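Local coordinates for protein B-agarase (Agarivorans gilvus, PDB 5Z6P) that probably hydrolyses agarose as a beta-agarase of glycoside hydrolase family 50, cleaving galactosidic linkages in the polysaccharide, at residues K68-V79 against E189-H200. Residues are numbered along the deposited sequence; the frame is centred on the assembly and turned at random.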
ATOM      1  N   LYS A  68      20.579  -2.741  19.396  1.00 20.63           N
ATOM      2  CA  LYS A  68      20.078  -1.404  19.159  1.00 19.07           C
ATOM      3  C   LYS A  68      20.114  -1.132  17.660  1.00 21.35           C
ATOM      4  O   LYS A  68      21.182  -0.992  17.076  1.00 20.29           O
ATOM      5  CB  LYS A  68      20.899  -0.353  19.910  1.00 19.20           C
ATOM      6  CG  LYS A  68      20.404   1.057  19.680  1.00 20.61           C
ATOM      7  CD  LYS A  68      21.234   2.120  20.410  1.00 23.86           C
ATOM      8  CE  LYS A  68      20.760   3.523  20.018  1.00 20.95           C
ATOM      9  NZ  LYS A  68      21.456   4.603  20.765  1.00 24.62           N
ATOM     10  N   ALA A  69      18.943  -1.083  17.038  1.00 20.63           N
ATOM     11  CA  ALA A  69      18.867  -0.782  15.623  1.00 20.69           C
ATOM     12  C   ALA A  69      18.900   0.723  15.441  1.00 22.87           C
ATOM     13  O   ALA A  69      18.103   1.441  16.034  1.00 19.99           O
ATOM     14  CB  ALA A  69      17.601  -1.389  14.997  1.00 16.76           C
ATOM     15  N   LEU A  70      19.837   1.194  14.627  1.00 20.93           N
ATOM     16  CA  LEU A  70      20.004   2.618  14.399  1.00 19.73           C
ATOM     17  C   LEU A  70      19.154   3.064  13.219  1.00 21.48           C
ATOM     18  O   LEU A  70      19.662   3.597  12.234  1.00 19.30           O
ATOM     19  CB  LEU A  70      21.473   2.950  14.144  1.00 22.57           C
ATOM     20  CG  LEU A  70      22.535   2.314  15.039  1.00 22.89           C
ATOM     21  CD1 LEU A  70      23.912   2.908  14.718  1.00 24.59           C
ATOM     22  CD2 LEU A  70      22.198   2.474  16.525  1.00 20.98           C
ATOM     23  N   SER A  71      17.851   2.854  13.335  1.00 20.48           N
ATOM     24  CA  SER A  71      16.946   3.014  12.210  1.00 17.99           C
ATOM     25  C   SER A  71      16.457   4.443  12.067  1.00 20.08           C
ATOM     26  O   SER A  71      15.989   4.824  11.007  1.00 21.99           O
ATOM     27  CB  SER A  71      15.760   2.052  12.347  1.00 18.70           C
ATOM     28  OG  SER A  71      15.280   2.025  13.689  1.00 19.53           O
ATOM     29  N   LYS A  72      16.559   5.254  13.114  1.00 19.51           N
ATOM     30  CA  LYS A  72      16.207   6.652  12.926  1.00 18.72           C
ATOM     31  C   LYS A  72      17.147   7.293  11.901  1.00 20.71           C
ATOM     32  O   LYS A  72      16.711   7.995  10.992  1.00 24.05           O
ATOM     33  CB  LYS A  72      16.251   7.434  14.232  1.00 21.04           C
ATOM     34  CG  LYS A  72      15.881   8.896  14.035  1.00 20.31           C
ATOM     35  CD  LYS A  72      15.756   9.653  15.339  1.00 22.99           C
ATOM     36  CE  LYS A  72      15.508  11.132  15.073  1.00 26.07           C
ATOM     37  NZ  LYS A  72      15.053  11.834  16.299  1.00 32.79           N
ATOM     38  N   LYS A  73      18.441   7.045  12.046  1.00 22.64           N
ATOM     39  CA  LYS A  73      19.412   7.590  11.095  1.00 22.97           C
ATOM     40  C   LYS A  73      19.403   6.814   9.781  1.00 20.63           C
ATOM     41  O   LYS A  73      19.317   7.401   8.708  1.00 22.60           O
ATOM     42  CB  LYS A  73      20.817   7.575  11.682  1.00 23.10           C
ATOM     43  CG  LYS A  73      21.860   8.167  10.750  1.00 24.30           C
ATOM     44  CD  LYS A  73      23.250   8.092  11.354  1.00 30.91           C
ATOM     45  CE  LYS A  73      24.318   8.536  10.349  1.00 33.12           C
ATOM     46  NZ  LYS A  73      25.694   8.185  10.792  1.00 32.61           N
ATOM     47  N   HIS A  74      19.475   5.492   9.896  1.00 21.31           N
ATOM     48  CA  HIS A  74      19.663   4.606   8.754  1.00 22.72           C
ATOM     49  C   HIS A  74      18.366   3.963   8.292  1.00 22.00           C
ATOM     50  O   HIS A  74      17.629   3.421   9.100  1.00 23.28           O
ATOM     51  CB  HIS A  74      20.668   3.510   9.098  1.00 22.77           C
ATOM     52  CG  HIS A  74      22.026   4.026   9.442  1.00 26.36           C
ATOM     53  ND1 HIS A  74      22.937   4.419   8.485  1.00 23.92           N
ATOM     54  CD2 HIS A  74      22.627   4.227  10.638  1.00 25.74           C
ATOM     55  CE1 HIS A  74      24.040   4.836   9.077  1.00 26.17           C
ATOM     56  NE2 HIS A  74      23.878   4.731  10.385  1.00 26.25           N
ATOM     57  N   PHE A  75      18.095   4.007   6.995  1.00 21.99           N
ATOM     58  CA  PHE A  75      16.868   3.413   6.487  1.00 20.38           C
ATOM     59  C   PHE A  75      16.842   1.897   6.658  1.00 18.36           C
ATOM     60  O   PHE A  75      15.850   1.370   7.103  1.00 20.36           O
ATOM     61  CB  PHE A  75      16.632   3.762   5.014  1.00 20.03           C
ATOM     62  CG  PHE A  75      15.278   3.350   4.520  1.00 16.00           C
ATOM     63  CD1 PHE A  75      14.199   4.186   4.665  1.00 15.43           C
ATOM     64  CD2 PHE A  75      15.086   2.110   3.944  1.00 15.97           C
ATOM     65  CE1 PHE A  75      12.937   3.808   4.215  1.00 17.27           C
ATOM     66  CE2 PHE A  75      13.837   1.718   3.501  1.00 20.90           C
ATOM     67  CZ  PHE A  75      12.756   2.566   3.642  1.00 17.19           C
ATOM     68  N   TYR A  76      17.919   1.204   6.311  1.00 20.66           N
ATOM     69  CA  TYR A  76      17.985  -0.250   6.501  1.00 21.53           C
ATOM     70  C   TYR A  76      18.861  -0.685   7.673  1.00 22.69           C
ATOM     71  O   TYR A  76      20.039  -0.381   7.712  1.00 20.78           O
ATOM     72  CB  TYR A  76      18.508  -0.944   5.240  1.00 20.43           C
ATOM     73  CG  TYR A  76      17.615  -0.782   4.041  1.00 23.00           C
ATOM     74  CD1 TYR A  76      16.422  -1.484   3.949  1.00 20.15           C
ATOM     75  CD2 TYR A  76      17.964   0.072   2.997  1.00 23.73           C
ATOM     76  CE1 TYR A  76      15.595  -1.349   2.853  1.00 26.18           C
ATOM     77  CE2 TYR A  76      17.139   0.218   1.890  1.00 25.22           C
ATOM     78  CZ  TYR A  76      15.953  -0.497   1.829  1.00 26.26           C
ATOM     79  OH  TYR A  76      15.113  -0.364   0.746  1.00 29.96           O
ATOM     80  N   THR A  77      18.281  -1.414   8.617  1.00 19.94           N
ATOM     81  CA  THR A  77      19.067  -2.070   9.657  1.00 19.23           C
ATOM     82  C   THR A  77      18.757  -3.551   9.652  1.00 19.52           C
ATOM     83  O   THR A  77      17.612  -3.943   9.454  1.00 18.91           O
ATOM     84  CB  THR A  77      18.799  -1.491  11.058  1.00 20.30           C
ATOM     85  OG1 THR A  77      17.516  -1.913  11.545  1.00 22.57           O
ATOM     86  CG2 THR A  77      18.853  -0.003  11.022  1.00 18.59           C
ATOM     87  N   SER A  78      19.784  -4.365   9.859  1.00 19.39           N
ATOM     88  CA  SER A  78      19.657  -5.814   9.755  1.00 20.87           C
ATOM     89  C   SER A  78      20.526  -6.576  10.736  1.00 18.42           C
ATOM     90  O   SER A  78      21.655  -6.201  11.029  1.00 20.53           O
ATOM     91  CB  SER A  78      20.008  -6.297   8.342  1.00 17.08           C
ATOM     92  OG  SER A  78      19.399  -5.506   7.351  1.00 24.84           O
ATOM     93  N   VAL A  79      19.956  -7.652  11.241  1.00 20.21           N
ATOM     94  CA  VAL A  79      20.690  -8.755  11.817  1.00 17.61           C
ATOM     95  C   VAL A  79      20.744  -9.865  10.752  1.00 24.27           C
ATOM     96  O   VAL A  79      19.703 -10.234  10.215  1.00 18.98           O
ATOM     97  CB  VAL A  79      20.014  -9.291  13.077  1.00 19.47           C
ATOM     98  CG1 VAL A  79      20.799 -10.473  13.626  1.00 17.60           C
ATOM     99  CG2 VAL A  79      19.810  -8.173  14.110  1.00 15.53           C
ATOM    100  N   GLU A 189      17.513 -12.980   7.530  1.00 22.89           N
ATOM    101  CA  GLU A 189      17.697 -11.573   7.845  1.00 21.89           C
ATOM    102  C   GLU A 189      16.586 -11.020   8.721  1.00 21.54           C
ATOM    103  O   GLU A 189      15.403 -11.078   8.369  1.00 22.25           O
ATOM    104  CB  GLU A 189      17.791 -10.740   6.572  1.00 23.44           C
ATOM    105  CG  GLU A 189      17.840  -9.242   6.844  1.00 23.13           C
ATOM    106  CD  GLU A 189      17.617  -8.417   5.604  1.00 22.36           C
ATOM    107  OE1 GLU A 189      17.096  -8.973   4.619  1.00 25.02           O
ATOM    108  OE2 GLU A 189      17.967  -7.221   5.609  1.00 24.96           O
ATOM    109  N   LEU A 190      16.985 -10.499   9.875  1.00 20.77           N
ATOM    110  CA  LEU A 190      16.094  -9.757  10.762  1.00 17.54           C
ATOM    111  C   LEU A 190      16.220  -8.261  10.445  1.00 21.59           C
ATOM    112  O   LEU A 190      17.216  -7.640  10.770  1.00 23.42           O
ATOM    113  CB  LEU A 190      16.425 -10.023  12.231  1.00 17.03           C
ATOM    114  CG  LEU A 190      16.796 -11.444  12.683  1.00 21.13           C
ATOM    115  CD1 LEU A 190      16.975 -11.516  14.185  1.00 22.96           C
ATOM    116  CD2 LEU A 190      15.806 -12.504  12.230  1.00 24.50           C
ATOM    117  N   SER A 191      15.200  -7.700   9.812  1.00 19.47           N
ATOM    118  CA  SER A 191      15.268  -6.360   9.249  1.00 20.48           C
ATOM    119  C   SER A 191      14.331  -5.408   9.976  1.00 20.77           C
ATOM    120  O   SER A 191      13.161  -5.720  10.236  1.00 19.78           O
ATOM    121  CB  SER A 191      14.925  -6.397   7.743  1.00 19.56           C
ATOM    122  OG  SER A 191      14.564  -5.118   7.243  1.00 20.39           O
ATOM    123  N   ILE A 192      14.873  -4.256  10.331  1.00 17.60           N
ATOM    124  CA  ILE A 192      14.097  -3.164  10.871  1.00 18.31           C
ATOM    125  C   ILE A 192      14.376  -1.984   9.961  1.00 20.47           C
ATOM    126  O   ILE A 192      15.520  -1.520   9.869  1.00 22.21           O
ATOM    127  CB  ILE A 192      14.472  -2.868  12.340  1.00 18.63           C
ATOM    128  CG1 ILE A 192      14.071  -4.043  13.229  1.00 16.38           C
ATOM    129  CG2 ILE A 192      13.813  -1.599  12.832  1.00 18.28           C
ATOM    130  CD1 ILE A 192      14.699  -3.993  14.604  1.00 14.23           C
ATOM    131  N   HIS A 193      13.355  -1.527   9.246  1.00 17.29           N
ATOM    132  CA  HIS A 193      13.581  -0.485   8.258  1.00 20.24           C
ATOM    133  C   HIS A 193      12.405   0.461   8.126  1.00 19.67           C
ATOM    134  O   HIS A 193      11.312   0.178   8.596  1.00 17.90           O
ATOM    135  CB  HIS A 193      13.919  -1.107   6.895  1.00 20.36           C
ATOM    136  CG  HIS A 193      12.731  -1.621   6.148  1.00 19.44           C
ATOM    137  ND1 HIS A 193      12.217  -2.883   6.349  1.00 21.05           N
ATOM    138  CD2 HIS A 193      11.958  -1.046   5.197  1.00 18.39           C
ATOM    139  CE1 HIS A 193      11.176  -3.062   5.554  1.00 21.48           C
ATOM    140  NE2 HIS A 193      11.001  -1.964   4.839  1.00 22.01           N
ATOM    141  N   GLY A 194      12.661   1.606   7.506  1.00 17.08           N
ATOM    142  CA  GLY A 194      11.651   2.616   7.278  1.00 17.17           C
ATOM    143  C   GLY A 194      11.080   3.197   8.562  1.00 21.46           C
ATOM    144  O   GLY A 194       9.934   3.636   8.602  1.00 19.02           O
ATOM    145  N   SER A 195      11.873   3.194   9.619  1.00 16.79           N
ATOM    146  CA  SER A 195      11.365   3.616  10.910  1.00 17.94           C
ATOM    147  C   SER A 195      11.729   5.066  11.221  1.00 18.29           C
ATOM    148  O   SER A 195      12.712   5.579  10.705  1.00 19.00           O
ATOM    149  CB  SER A 195      11.896   2.704  12.002  1.00 17.91           C
ATOM    150  OG  SER A 195      11.225   2.955  13.212  1.00 21.30           O
ATOM    151  N   LEU A 196      10.934   5.721  12.067  1.00 18.23           N
ATOM    152  CA  LEU A 196      11.255   7.081  12.498  1.00 19.13           C
ATOM    153  C   LEU A 196      12.018   7.081  13.819  1.00 21.77           C
ATOM    154  O   LEU A 196      12.401   8.135  14.330  1.00 23.15           O
ATOM    155  CB  LEU A 196       9.994   7.921  12.649  1.00 18.56           C
ATOM    156  CG  LEU A 196       9.192   8.197  11.379  1.00 17.05           C
ATOM    157  CD1 LEU A 196       8.058   9.089  11.756  1.00 13.08           C
ATOM    158  CD2 LEU A 196      10.067   8.851  10.320  1.00 17.98           C
ATOM    159  N   LEU A 197      12.244   5.891  14.360  1.00 22.51           N
ATOM    160  CA  LEU A 197      12.801   5.756  15.694  1.00 20.60           C
ATOM    161  C   LEU A 197      13.847   4.666  15.741  1.00 20.48           C
ATOM    162  O   LEU A 197      13.864   3.791  14.892  1.00 22.17           O
ATOM    163  CB  LEU A 197      11.691   5.451  16.700  1.00 17.99           C
ATOM    164  CG  LEU A 197      10.508   6.415  16.750  1.00 19.34           C
ATOM    165  CD1 LEU A 197       9.395   5.835  17.601  1.00 20.65           C
ATOM    166  CD2 LEU A 197      10.950   7.761  17.283  1.00 22.06           C
ATOM    167  N   ASP A 198      14.725   4.731  16.735  1.00 19.89           N
ATOM    168  CA  ASP A 198      15.622   3.628  17.031  1.00 19.45           C
ATOM    169  C   ASP A 198      14.832   2.543  17.741  1.00 16.52           C
ATOM    170  O   ASP A 198      13.737   2.791  18.207  1.00 21.96           O
ATOM    171  CB  ASP A 198      16.799   4.097  17.889  1.00 18.56           C
ATOM    172  CG  ASP A 198      17.793   4.942  17.102  1.00 24.12           C
ATOM    173  OD1 ASP A 198      17.832   4.836  15.850  1.00 21.88           O
ATOM    174  OD2 ASP A 198      18.544   5.701  17.736  1.00 27.68           O
ATOM    175  N   HIS A 199      15.376   1.342  17.829  1.00 16.59           N
ATOM    176  CA  HIS A 199      14.707   0.295  18.590  1.00 19.18           C
ATOM    177  C   HIS A 199      15.706  -0.516  19.407  1.00 18.78           C
ATOM    178  O   HIS A 199      16.797  -0.823  18.943  1.00 19.05           O
ATOM    179  CB  HIS A 199      13.901  -0.628  17.656  1.00 18.30           C
ATOM    180  CG  HIS A 199      12.938   0.100  16.772  1.00 19.17           C
ATOM    181  ND1 HIS A 199      11.602   0.259  17.087  1.00 22.10           N
ATOM    182  CD2 HIS A 199      13.118   0.725  15.584  1.00 19.31           C
ATOM    183  CE1 HIS A 199      11.008   0.952  16.134  1.00 18.72           C
ATOM    184  NE2 HIS A 199      11.906   1.249  15.211  1.00 17.43           N
ATOM    185  N   HIS A 200      15.321  -0.847  20.634  1.00 17.33           N
ATOM    186  CA  HIS A 200      16.167  -1.632  21.524  1.00 18.92           C
ATOM    187  C   HIS A 200      15.507  -2.972  21.834  1.00 19.52           C
ATOM    188  O   HIS A 200      14.527  -3.011  22.557  1.00 20.96           O
ATOM    189  CB  HIS A 200      16.430  -0.878  22.835  1.00 19.52           C
ATOM    190  CG  HIS A 200      17.069   0.467  22.655  1.00 20.97           C
ATOM    191  ND1 HIS A 200      16.427   1.531  22.057  1.00 17.68           N
ATOM    192  CD2 HIS A 200      18.294   0.923  23.005  1.00 18.95           C
ATOM    193  CE1 HIS A 200      17.229   2.578  22.047  1.00 16.99           C
ATOM    194  NE2 HIS A 200      18.367   2.236  22.623  1.00 17.95           N
TER
HETATM  195  O   HOH W   1      20.455   3.793  23.705  1.00 29.09           O
HETATM  196  O   HOH W   2      14.632   3.029   9.436  1.00 17.96           O
HETATM  197  O   HOH W   3      13.969   8.288  10.583  1.00 21.02           O
HETATM  198  O   HOH W   4      19.611   6.319  14.592  1.00 26.29           O
HETATM  199  O   HOH W   5      16.735  -3.637   6.868  1.00 21.43           O
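S71 and L197 meet where two connecting loops pack against each other, a worked example of how side chains supplement the backbone bonds where strand pairing lapses. With chi1 at 43°, S71 OG sits between its own backbone N and carbonyl carbon and reaches L197 O at 2.6 Å, in the carbonyl plane. S71 OG also lies at the edge of the H199 ring, 3.2 Å from H199 CD2, while H199 NE2 bonds S195 OG almost in the ring plane. E647 bonds S195 OG and L196 N, and H650 bonds S71 O. Nearby, D198 OD1 accepts K72 N (3.0 Å) nearly head-on, and a water links it to K73 N. K68, extended, runs beside H200 and sets CG over one face of the ring, 4.1 Å from its centroid, a CH-pi contact.

At the other end, G194 N bonds F75 O, G194 CA rests over one face of F75, and H193 lies alongside, its ring inclined at 52°; H193 NE2 is held by K646. I192 O accepts two bonds, from T77 N and, on a lone pair, from T77 OG1, the T77 OG1 to I192 O distance being 2.6 Å. S78 OG binds the anti lone pair of E189 OE2. Antiparallel pairing flanks the loops, K68–A69 with H199–H200 and Y76–V79 with L190–H193, the register shifting by one residue between these two strand pairs of the CBM-like domain, consistent with a beta-sandwich.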